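PDB 1O75: putative DD-carboxypeptidase TP_0574 from Treponema pallidum, which binds penicillin and shows zinc-stimulated carboxypeptidase activity on synthetic depsipeptides, so that it may trim peptidoglycan peptides as a D,D-carboxypeptidase. Local coordinates for residues D19-A22 with G23-Q27; E96-P99 with S100-K103; E165-G168 with I169-K173; S244-E247 with F248-V252. The protein carries 2 engineered substitutions. One frame throughout, in Å; residues are numbered along the deposited sequence.

Interaction 1: D19-A22 with G23-Q27; sequences DYWA and GELGQ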
loop_
_atom_site.group_PDB
_atom_site.type_symbol
_atom_site.label_atom_id
_atom_site.label_comp_id
_atom_site.label_asym_id
_atom_site.label_seq_id
_atom_site.Cartn_x
_atom_site.Cartn_y
_atom_site.Cartn_z
ATOM N N ASP B 19 22.959 -21.815 13.337
ATOM C CA ASP B 19 22.552 -22.846 14.304
ATOM C C ASP B 19 21.198 -23.431 13.911
ATOM O O ASP B 19 20.936 -24.631 14.092
ATOM C CB ASP B 19 22.330 -22.286 15.723
ATOM C CG ASP B 19 23.597 -21.788 16.402
ATOM O OD1 ASP B 19 24.667 -22.416 16.246
ATOM O OD2 ASP B 19 23.479 -20.760 17.136
ATOM N N TYR B 20 20.301 -22.572 13.444
ATOM C CA TYR B 20 18.957 -23.028 13.089
ATOM C C TYR B 20 18.933 -23.875 11.812
ATOM O O TYR B 20 18.334 -24.941 11.769
ATOM C CB TYR B 20 18.016 -21.815 12.893
ATOM C CG TYR B 20 16.577 -22.192 12.616
ATOM C CD1 TYR B 20 16.153 -22.561 11.330
ATOM C CD2 TYR B 20 15.658 -22.285 13.656
ATOM C CE1 TYR B 20 14.864 -23.017 11.105
ATOM C CE2 TYR B 20 14.363 -22.749 13.435
ATOM C CZ TYR B 20 13.978 -23.113 12.164
ATOM O OH TYR B 20 12.707 -23.584 11.955
ATOM N N TRP B 21 19.600 -23.392 10.779
ATOM C CA TRP B 21 19.541 -24.073 9.496
ATOM C C TRP B 21 20.449 -25.289 9.348
ATOM O O TRP B 21 20.218 -26.121 8.485
ATOM C CB TRP B 21 19.781 -23.053 8.366
ATOM C CG TRP B 21 18.579 -22.155 8.124
ATOM C CD1 TRP B 21 18.449 -20.817 8.460
ATOM C CD2 TRP B 21 17.306 -22.553 7.581
ATOM N NE1 TRP B 21 17.168 -20.380 8.170
ATOM C CE2 TRP B 21 16.450 -21.420 7.631
ATOM C CE3 TRP B 21 16.805 -23.757 7.054
ATOM C CZ2 TRP B 21 15.133 -21.459 7.183
ATOM C CZ3 TRP B 21 15.478 -23.788 6.601
ATOM C CH2 TRP B 21 14.666 -22.648 6.670
ATOM N N ALA B 22 21.471 -25.401 10.187
ATOM C CA ALA B 22 22.384 -26.551 10.104
ATOM C C ALA B 22 21.607 -27.871 10.057
ATOM O O ALA B 22 21.800 -28.693 9.159
ATOM C CB ALA B 22 23.329 -26.558 11.298
ATOM N N GLY B 23 20.737 -28.075 11.034
ATOM C CA GLY B 23 19.966 -29.305 11.068
ATOM C C GLY B 23 18.927 -29.442 9.963
ATOM O O GLY B 23 18.597 -30.563 9.569
ATOM N N GLU B 24 18.397 -28.313 9.477
ATOM C CA GLU B 24 17.370 -28.333 8.435
ATOM C C GLU B 24 17.948 -28.723 7.094
ATOM O O GLU B 24 17.252 -29.298 6.276
ATOM C CB GLU B 24 16.731 -26.944 8.250
ATOM C CG GLU B 24 16.061 -26.356 9.501
ATOM C CD GLU B 24 15.008 -27.283 10.080
ATOM O OE1 GLU B 24 14.298 -27.958 9.296
ATOM O OE2 GLU B 24 14.890 -27.343 11.323
ATOM N N LEU B 25 19.200 -28.352 6.849
ATOM C CA LEU B 25 19.829 -28.649 5.570
ATOM C C LEU B 25 20.816 -29.831 5.662
ATOM O O LEU B 25 21.476 -30.168 4.677
ATOM C CB LEU B 25 20.548 -27.400 5.044
ATOM C CG LEU B 25 19.673 -26.121 4.964
ATOM C CD1 LEU B 25 20.535 -24.935 4.601
ATOM C CD2 LEU B 25 18.573 -26.317 3.922
ATOM N N GLY B 26 20.891 -30.455 6.836
ATOM C CA GLY B 26 21.815 -31.561 7.026
ATOM C C GLY B 26 23.256 -31.109 6.834
ATOM O O GLY B 26 24.040 -31.797 6.191
ATOM N N GLN B 27 23.613 -29.955 7.387
ATOM C CA GLN B 27 24.970 -29.425 7.258
ATOM C C GLN B 27 25.504 -29.149 8.665
ATOM O O GLN B 27 24.989 -29.695 9.642
ATOM C CB GLN B 27 24.951 -28.122 6.454
ATOM C CG GLN B 27 24.507 -28.260 4.999
ATOM C CD GLN B 27 25.499 -29.041 4.166
ATOM O OE1 GLN B 27 26.689 -29.111 4.502
ATOM N NE2 GLN B 27 25.020 -29.624 3.056
HETATM O O HOH W 1 19.526 -27.068 13.449
#

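Interaction 2: E96-P99 with S100-K103; sequences ETDP and SVTK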
loop_
_atom_site.group_PDB
_atom_site.type_symbol
_atom_site.label_atom_id
_atom_site.label_comp_id
_atom_site.label_asym_id
_atom_site.label_seq_id
_atom_site.Cartn_x
_atom_site.Cartn_y
_atom_site.Cartn_z
ATOM N N GLU B 96 20.413 15.770 11.937
ATOM C CA GLU B 96 21.775 16.214 11.683
ATOM C C GLU B 96 22.528 15.364 12.705
ATOM O O GLU B 96 22.113 15.258 13.873
ATOM C CB GLU B 96 21.936 17.701 11.976
ATOM C CG GLU B 96 23.219 18.278 11.421
ATOM C CD GLU B 96 23.370 19.762 11.717
ATOM O OE1 GLU B 96 22.394 20.515 11.484
ATOM O OE2 GLU B 96 24.467 20.168 12.175
ATOM N N THR B 97 23.601 14.705 12.280
ATOM C CA THR B 97 24.326 13.852 13.214
ATOM C C THR B 97 25.825 14.078 13.156
ATOM O O THR B 97 26.322 14.740 12.277
ATOM C CB THR B 97 24.113 12.370 12.893
ATOM O OG1 THR B 97 24.836 12.055 11.693
ATOM C CG2 THR B 97 22.625 12.073 12.683
ATOM N N ASP B 98 26.527 13.479 14.104
ATOM C CA ASP B 98 27.986 13.563 14.147
ATOM C C ASP B 98 28.431 12.133 13.845
ATOM O O ASP B 98 28.331 11.259 14.703
ATOM C CB ASP B 98 28.440 13.963 15.554
ATOM C CG ASP B 98 29.957 14.104 15.669
ATOM O OD1 ASP B 98 30.674 13.639 14.750
ATOM O OD2 ASP B 98 30.419 14.671 16.690
ATOM N N PRO B 99 28.912 11.871 12.623
ATOM C CA PRO B 99 29.342 10.508 12.289
ATOM C C PRO B 99 30.458 9.916 13.159
ATOM O O PRO B 99 30.594 8.692 13.240
ATOM C CB PRO B 99 29.772 10.624 10.830
ATOM C CG PRO B 99 28.967 11.781 10.316
ATOM C CD PRO B 99 29.035 12.760 11.454
ATOM N N SER B 100 31.242 10.764 13.823
ATOM C CA SER B 100 32.352 10.269 14.640
ATOM C C SER B 100 31.938 9.748 16.010
ATOM O O SER B 100 32.736 9.125 16.715
ATOM C CB SER B 100 33.413 11.368 14.815
ATOM O OG SER B 100 32.928 12.435 15.615
ATOM N N VAL B 101 30.699 10.000 16.412
ATOM C CA VAL B 101 30.263 9.512 17.708
ATOM C C VAL B 101 29.140 8.499 17.486
ATOM O O VAL B 101 28.007 8.868 17.175
ATOM C CB VAL B 101 29.777 10.677 18.605
ATOM C CG1 VAL B 101 29.365 10.153 19.970
ATOM C CG2 VAL B 101 30.899 11.710 18.758
ATOM N N THR B 102 29.466 7.219 17.632
ATOM C CA THR B 102 28.474 6.175 17.426
ATOM C C THR B 102 28.274 5.310 18.658
ATOM O O THR B 102 29.070 5.321 19.594
ATOM C CB THR B 102 28.867 5.277 16.252
ATOM O OG1 THR B 102 30.080 4.580 16.570
ATOM C CG2 THR B 102 29.089 6.113 14.990
ATOM N N LYS B 103 27.188 4.562 18.660
ATOM C CA LYS B 103 26.874 3.687 19.763
ATOM C C LYS B 103 26.157 2.481 19.163
ATOM O O LYS B 103 25.424 2.617 18.184
ATOM C CB LYS B 103 25.958 4.409 20.746
ATOM C CG LYS B 103 25.773 3.695 22.067
ATOM C CD LYS B 103 27.030 3.782 22.950
ATOM C CE LYS B 103 27.266 5.202 23.458
ATOM N NZ LYS B 103 28.299 5.266 24.548
#

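Interaction 3: E165-G168 with I169-K173; sequences ELKG and IAKEK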
loop_
_atom_site.group_PDB
_atom_site.type_symbol
_atom_site.label_atom_id
_atom_site.label_comp_id
_atom_site.label_asym_id
_atom_site.label_seq_id
_atom_site.Cartn_x
_atom_site.Cartn_y
_atom_site.Cartn_z
ATOM N N GLU B 165 21.064 -33.782 30.402
ATOM C CA GLU B 165 22.502 -33.526 30.443
ATOM C C GLU B 165 22.936 -32.239 29.751
ATOM O O GLU B 165 24.026 -31.725 30.015
ATOM C CB GLU B 165 23.276 -34.696 29.826
ATOM C CG GLU B 165 22.845 -35.055 28.409
ATOM C CD GLU B 165 21.736 -36.093 28.386
ATOM O OE1 GLU B 165 20.715 -35.908 29.084
ATOM O OE2 GLU B 165 21.884 -37.105 27.664
ATOM N N LEU B 166 22.096 -31.718 28.861
ATOM C CA LEU B 166 22.445 -30.499 28.134
ATOM C C LEU B 166 21.799 -29.237 28.692
ATOM O O LEU B 166 22.191 -28.123 28.348
ATOM C CB LEU B 166 22.067 -30.658 26.659
ATOM C CG LEU B 166 22.869 -31.726 25.915
ATOM C CD1 LEU B 166 22.390 -31.840 24.479
ATOM C CD2 LEU B 166 24.342 -31.354 25.956
ATOM N N LYS B 167 20.807 -29.430 29.551
ATOM C CA LYS B 167 20.055 -28.344 30.157
ATOM C C LYS B 167 20.886 -27.135 30.572
ATOM O O LYS B 167 20.477 -25.996 30.357
ATOM C CB LYS B 167 19.287 -28.881 31.362
ATOM C CG LYS B 167 18.227 -27.950 31.897
ATOM C CD LYS B 167 17.145 -28.741 32.614
ATOM C CE LYS B 167 16.012 -27.838 33.047
ATOM N NZ LYS B 167 14.876 -28.622 33.592
ATOM N N GLY B 168 22.060 -27.387 31.146
ATOM C CA GLY B 168 22.901 -26.301 31.613
ATOM C C GLY B 168 23.546 -25.462 30.540
ATOM O O GLY B 168 23.531 -24.232 30.603
ATOM N N ILE B 169 24.136 -26.115 29.551
ATOM C CA ILE B 169 24.789 -25.373 28.485
ATOM C C ILE B 169 23.734 -24.661 27.637
ATOM O O ILE B 169 23.981 -23.580 27.106
ATOM C CB ILE B 169 25.648 -26.303 27.614
ATOM C CG1 ILE B 169 26.353 -25.492 26.533
ATOM C CG2 ILE B 169 24.792 -27.395 27.020
ATOM C CD1 ILE B 169 27.447 -26.252 25.831
ATOM N N ALA B 170 22.556 -25.269 27.550
ATOM C CA ALA B 170 21.439 -24.719 26.792
ATOM C C ALA B 170 21.051 -23.340 27.340
ATOM O O ALA B 170 20.923 -22.368 26.589
ATOM C CB ALA B 170 20.253 -25.670 26.873
ATOM N N LYS B 171 20.871 -23.267 28.656
ATOM C CA LYS B 171 20.510 -22.021 29.324
ATOM C C LYS B 171 21.610 -20.975 29.196
ATOM O O LYS B 171 21.334 -19.789 28.992
ATOM C CB LYS B 171 20.224 -22.275 30.808
ATOM C CG LYS B 171 19.001 -23.125 31.051
ATOM C CD LYS B 171 18.638 -23.204 32.525
ATOM C CE LYS B 171 17.387 -24.059 32.719
ATOM N NZ LYS B 171 16.879 -24.042 34.123
ATOM N N GLU B 172 22.857 -21.418 29.306
ATOM C CA GLU B 172 23.992 -20.506 29.221
ATOM C C GLU B 172 24.376 -20.049 27.816
ATOM O O GLU B 172 24.694 -18.881 27.605
ATOM C CB GLU B 172 25.231 -21.141 29.866
ATOM C CG GLU B 172 26.537 -20.606 29.281
ATOM C CD GLU B 172 27.779 -21.225 29.892
ATOM O OE1 GLU B 172 27.811 -22.467 30.070
ATOM O OE2 GLU B 172 28.733 -20.464 30.177
ATOM N N LYS B 173 24.360 -20.974 26.864
ATOM C CA LYS B 173 24.775 -20.677 25.498
ATOM C C LYS B 173 23.671 -20.324 24.495
ATOM O O LYS B 173 23.912 -19.589 23.540
ATOM C CB LYS B 173 25.583 -21.864 24.969
ATOM C CG LYS B 173 26.897 -22.101 25.705
ATOM C CD LYS B 173 27.974 -21.131 25.218
ATOM C CE LYS B 173 29.320 -21.420 25.868
ATOM N NZ LYS B 173 30.412 -20.578 25.295
#

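Interaction 4: S244-E247 with F248-V252; sequences SHRE and FIDYV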
loop_
_atom_site.group_PDB
_atom_site.type_symbol
_atom_site.label_atom_id
_atom_site.label_comp_id
_atom_site.label_asym_id
_atom_site.label_seq_id
_atom_site.Cartn_x
_atom_site.Cartn_y
_atom_site.Cartn_z
ATOM N N SER B 244 -8.194 -10.402 10.625
ATOM C CA SER B 244 -8.336 -9.080 11.222
ATOM C C SER B 244 -6.894 -8.578 11.370
ATOM O O SER B 244 -5.950 -9.377 11.297
ATOM C CB SER B 244 -8.975 -9.196 12.611
ATOM O OG SER B 244 -8.094 -9.824 13.543
ATOM N N HIS B 245 -6.714 -7.277 11.600
ATOM C CA HIS B 245 -5.371 -6.705 11.759
ATOM C C HIS B 245 -4.715 -7.422 12.936
ATOM O O HIS B 245 -3.543 -7.807 12.878
ATOM C CB HIS B 245 -5.477 -5.186 12.035
ATOM C CG HIS B 245 -4.172 -4.446 11.982
ATOM N ND1 HIS B 245 -4.019 -3.179 12.514
ATOM C CD2 HIS B 245 -2.972 -4.767 11.435
ATOM C CE1 HIS B 245 -2.786 -2.753 12.298
ATOM N NE2 HIS B 245 -2.128 -3.699 11.647
ATOM N N ARG B 246 -5.484 -7.641 13.996
ATOM C CA ARG B 246 -4.940 -8.314 15.166
ATOM C C ARG B 246 -4.486 -9.753 14.875
ATOM O O ARG B 246 -3.441 -10.190 15.356
ATOM C CB ARG B 246 -5.966 -8.310 16.302
ATOM C CG ARG B 246 -5.576 -9.189 17.479
ATOM C CD ARG B 246 -5.996 -8.550 18.789
ATOM N NE ARG B 246 -7.320 -7.954 18.667
ATOM C CZ ARG B 246 -7.786 -6.991 19.456
ATOM N NH1 ARG B 246 -7.033 -6.509 20.441
ATOM N NH2 ARG B 246 -8.997 -6.487 19.241
ATOM N N GLU B 247 -5.263 -10.489 14.096
ATOM C CA GLU B 247 -4.865 -11.864 13.784
ATOM C C GLU B 247 -3.581 -11.897 12.941
ATOM O O GLU B 247 -2.738 -12.764 13.127
ATOM C CB GLU B 247 -6.009 -12.611 13.078
ATOM C CG GLU B 247 -7.192 -12.939 14.037
ATOM C CD GLU B 247 -8.428 -13.417 13.296
ATOM O OE1 GLU B 247 -8.647 -12.987 12.143
ATOM O OE2 GLU B 247 -9.198 -14.214 13.864
ATOM N N PHE B 248 -3.420 -10.955 12.029
ATOM C CA PHE B 248 -2.213 -10.928 11.212
ATOM C C PHE B 248 -1.018 -10.543 12.055
ATOM O O PHE B 248 0.057 -11.139 11.950
ATOM C CB PHE B 248 -2.350 -9.942 10.054
ATOM C CG PHE B 248 -1.095 -9.815 9.231
ATOM C CD1 PHE B 248 -0.619 -10.899 8.484
ATOM C CD2 PHE B 248 -0.377 -8.626 9.222
ATOM C CE1 PHE B 248 0.556 -10.790 7.740
ATOM C CE2 PHE B 248 0.795 -8.504 8.487
ATOM C CZ PHE B 248 1.265 -9.581 7.745
ATOM N N ILE B 249 -1.193 -9.548 12.917
ATOM C CA ILE B 249 -0.089 -9.144 13.769
ATOM C C ILE B 249 0.371 -10.288 14.683
ATOM O O ILE B 249 1.569 -10.482 14.889
ATOM C CB ILE B 249 -0.488 -7.890 14.588
ATOM C CG1 ILE B 249 -0.564 -6.697 13.640
ATOM C CG2 ILE B 249 0.527 -7.613 15.694
ATOM C CD1 ILE B 249 0.736 -6.417 12.916
ATOM N N ASP B 250 -0.572 -11.045 15.239
ATOM C CA ASP B 250 -0.193 -12.155 16.113
ATOM C C ASP B 250 0.674 -13.131 15.308
ATOM O O ASP B 250 1.623 -13.713 15.825
ATOM C CB ASP B 250 -1.428 -12.900 16.641
ATOM C CG ASP B 250 -2.138 -12.148 17.769
ATOM O OD1 ASP B 250 -1.502 -11.294 18.426
ATOM O OD2 ASP B 250 -3.332 -12.425 18.019
ATOM N N TYR B 251 0.343 -13.314 14.041
ATOM C CA TYR B 251 1.136 -14.221 13.221
ATOM C C TYR B 251 2.559 -13.683 12.967
ATOM O O TYR B 251 3.539 -14.378 13.247
ATOM C CB TYR B 251 0.448 -14.491 11.886
ATOM C CG TYR B 251 1.213 -15.506 11.031
ATOM C CD1 TYR B 251 1.167 -16.869 11.334
ATOM C CD2 TYR B 251 1.994 -15.095 9.941
ATOM C CE1 TYR B 251 1.874 -17.814 10.571
ATOM C CE2 TYR B 251 2.719 -16.032 9.165
ATOM C CZ TYR B 251 2.651 -17.388 9.491
ATOM O OH TYR B 251 3.393 -18.315 8.790
ATOM N N VAL B 252 2.702 -12.458 12.465
ATOM C CA VAL B 252 4.066 -11.985 12.213
ATOM C C VAL B 252 4.849 -11.861 13.508
ATOM O O VAL B 252 6.074 -11.968 13.499
ATOM C CB VAL B 252 4.115 -10.626 11.423
ATOM C CG1 VAL B 252 3.584 -10.822 10.016
ATOM C CG2 VAL B 252 3.293 -9.526 12.163
#

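Interaction 1: D19-A22 with G23-Q27
Trp21 and Glu24 make the closest side-chain contact here: CE3 of the indole sits 3.4 Å from Glu24 CB, meeting it obliquely. Tyr20 adds a looser touch, its CE1 lying 3.9 Å from Glu24 CG. The first torsion of the glutamate (chi1 -59°) sets CG beside its backbone N, close to both aromatic residues, and the bend at chi2 then turns the carboxylate away, where OE2 meets Lys190 and the backbone N of Arg201. Leu25 CG lies 4.3 Å from Trp21 CE3, a looser apolar contact.

The backbone bonds change character along the segments. Leu25 N donates to Trp21 O at 2.9 Å, an ordinary helical bond. Gln27 N instead reaches Ala22 O, five residues back, at 2.8 Å and with a nearly straight N-H...O angle of 168°. A water accepts from Gly23 N at 2.9 Å and lies at the same distance from Asp19 O.

Gly26, with positive phi, is where the chain leaves helix 17-25. A six-to-one backbone bond around a left-handed glycine is the hallmark of a Schellman-type helix C-terminus, and it turns the chain away here.

Interaction 2: E96-P99 with S100-K103
Asp98 OD1 is gripped twice by Ser100: by the hydroxyl OG, which donates at 2.7 Å, and by the backbone N, at 3.1 Å. Both donors come in over the same face of the carboxylate, well out of its plane, so the serine clasps the oxygen from one side. The aspartate is placed for this by chi1 (-179°), which sets CG opposite its own N and swings the carboxylate over the following residues. Its other oxygen, OD2, rests against Val101 CG2 at 3.6 Å, a plain van der Waals touch.

The N-H of Ser100 on the side chain of Asp98 makes an Asx turn, nested in a type I beta turn that runs from Asp98 to Val101. The turn is closed by Val101 N, which donates to Asp98 O at 3.2 Å with an N-H...O angle of 165°, although the donor stands about 51° above the carbonyl plane. Here the chain rounds a corner between strands 91-98 and 101-114. Both strands pair antiparallel with strand 69-85, and Asp98 and Val101 each bond through the backbone to Lys77.

Beyond the corner, Thr102 CG2 lies 3.5 Å from Pro99 O, and its side chain also touches Leu74, which lines a xenon site. Pro99, at the exposed crest, packs on Ser387 of the second subunit.

Interaction 3: E165-G168 with I169-K173
Helix 167-173 is a short surface helix, and around its start Leu166, Lys167 and Gly168 accept from Ala170, Lys171 and Glu172 in three successive i to i+4 backbone bonds. Ala170 N donates to Leu166 O at 3.0 Å. The next two, Lys171 N to Lys167 O and Glu172 N to Gly168 O, are both longer, at 3.2 Å.

On the face turned to strand 190-194, Leu166 and Ile169 lie side by side. Leu166 CD2 meets Ile169 CG2 at 4.1 Å, and both residues pack on Met192. Since chi1 of Ile169 (-178°) puts CG1 opposite the backbone N, the methyl CG2 is left wedged between N and carbonyl carbon, where it presses close to Leu166 O. Ala170 CB is 3.5 Å from Leu166 O, and this methyl also touches Met192 and Phe176, so the small residue fits between the helix backbone and its neighbours.

Another flank carries two lysines. Lys167 and Lys171 run alongside each other with extended chains, Lys167 CE to Lys171 CE 4.0 Å. The two ammonium groups end 5.0 Å apart, Lys167 NZ to Lys171 NZ. Such a pairing would be mildly repulsive, but Lys167 NZ forms a salt bridge with Glu178. That partner probably offsets the like charges, leaving the aliphatic stems to lie together.

Interaction 4: S244-E247 with F248-V252
Ile249 leans on His245 through CB and the CG1-CD1 branch. Its CB lies 3.5 Å from His245 O, the same carbonyl that accepts the backbone bond from Ile249 N at 2.9 Å. Next comes CG1, which chi1 (-71°) places beside the backbone N; it touches that carbonyl too and meets His245 CD2 at 3.8 Å. The last carbon, CD1, bends round at chi2 (-59°) to end 4.1 Å from His245 NE2. The two side chains thus run in the same direction, and the imidazole meets the aliphatic branch obliquely. Both ring nitrogens are already engaged: NE2 bonds to Thr288 O, and ND1 to Glu242 of the second subunit, so the ring carries a link to the second subunit of the dimer seen in the crystal.

One residue further round, Arg246 and Asp250 also lie side by side, with Arg246 CG 4.0 Å from Asp250 OD2. Their charged atoms are not in contact; the Arg246 guanidinium instead makes a salt bridge with Glu116.

The start of the helix is closed by two reciprocal bonds. Glu247 N donates to Ser244 OG at 3.0 Å, and Ser244 N donates to Glu247 OE1, also at 3.0 Å and on the anti side of the carboxylate. Glu247 OE2 then bridges to Arg237, a second partner that would steady the carboxylate. Backbone bonds such as Phe248 N to Ser244 O follow at once, making this a classic capping box at the N-terminus of helix 245-252.

The four contacts follow one another along the chain, each closing before the next opens. Interactions 1, 2 and 3 lie in the part of the chain assigned to Tp47 domain a, interaction 4 in that assigned to domain C. Interactions 1, 3 and 4 sit on the separate short helices 17-25, 167-173 and 245-252 of a largely beta protein; interaction 2 is the corner between strands 91-98 and 101-114. Interactions 1 and 3 are the nearest pair, their centres about 19 Å apart, whereas the centre of interaction 2 is 37 to 39 Å from the other three. None touches another; they are separate local features. Interactions 2 and 4 also meet the second subunit of the crystal dimer, although a non-lipidated construct is monomeric in solution.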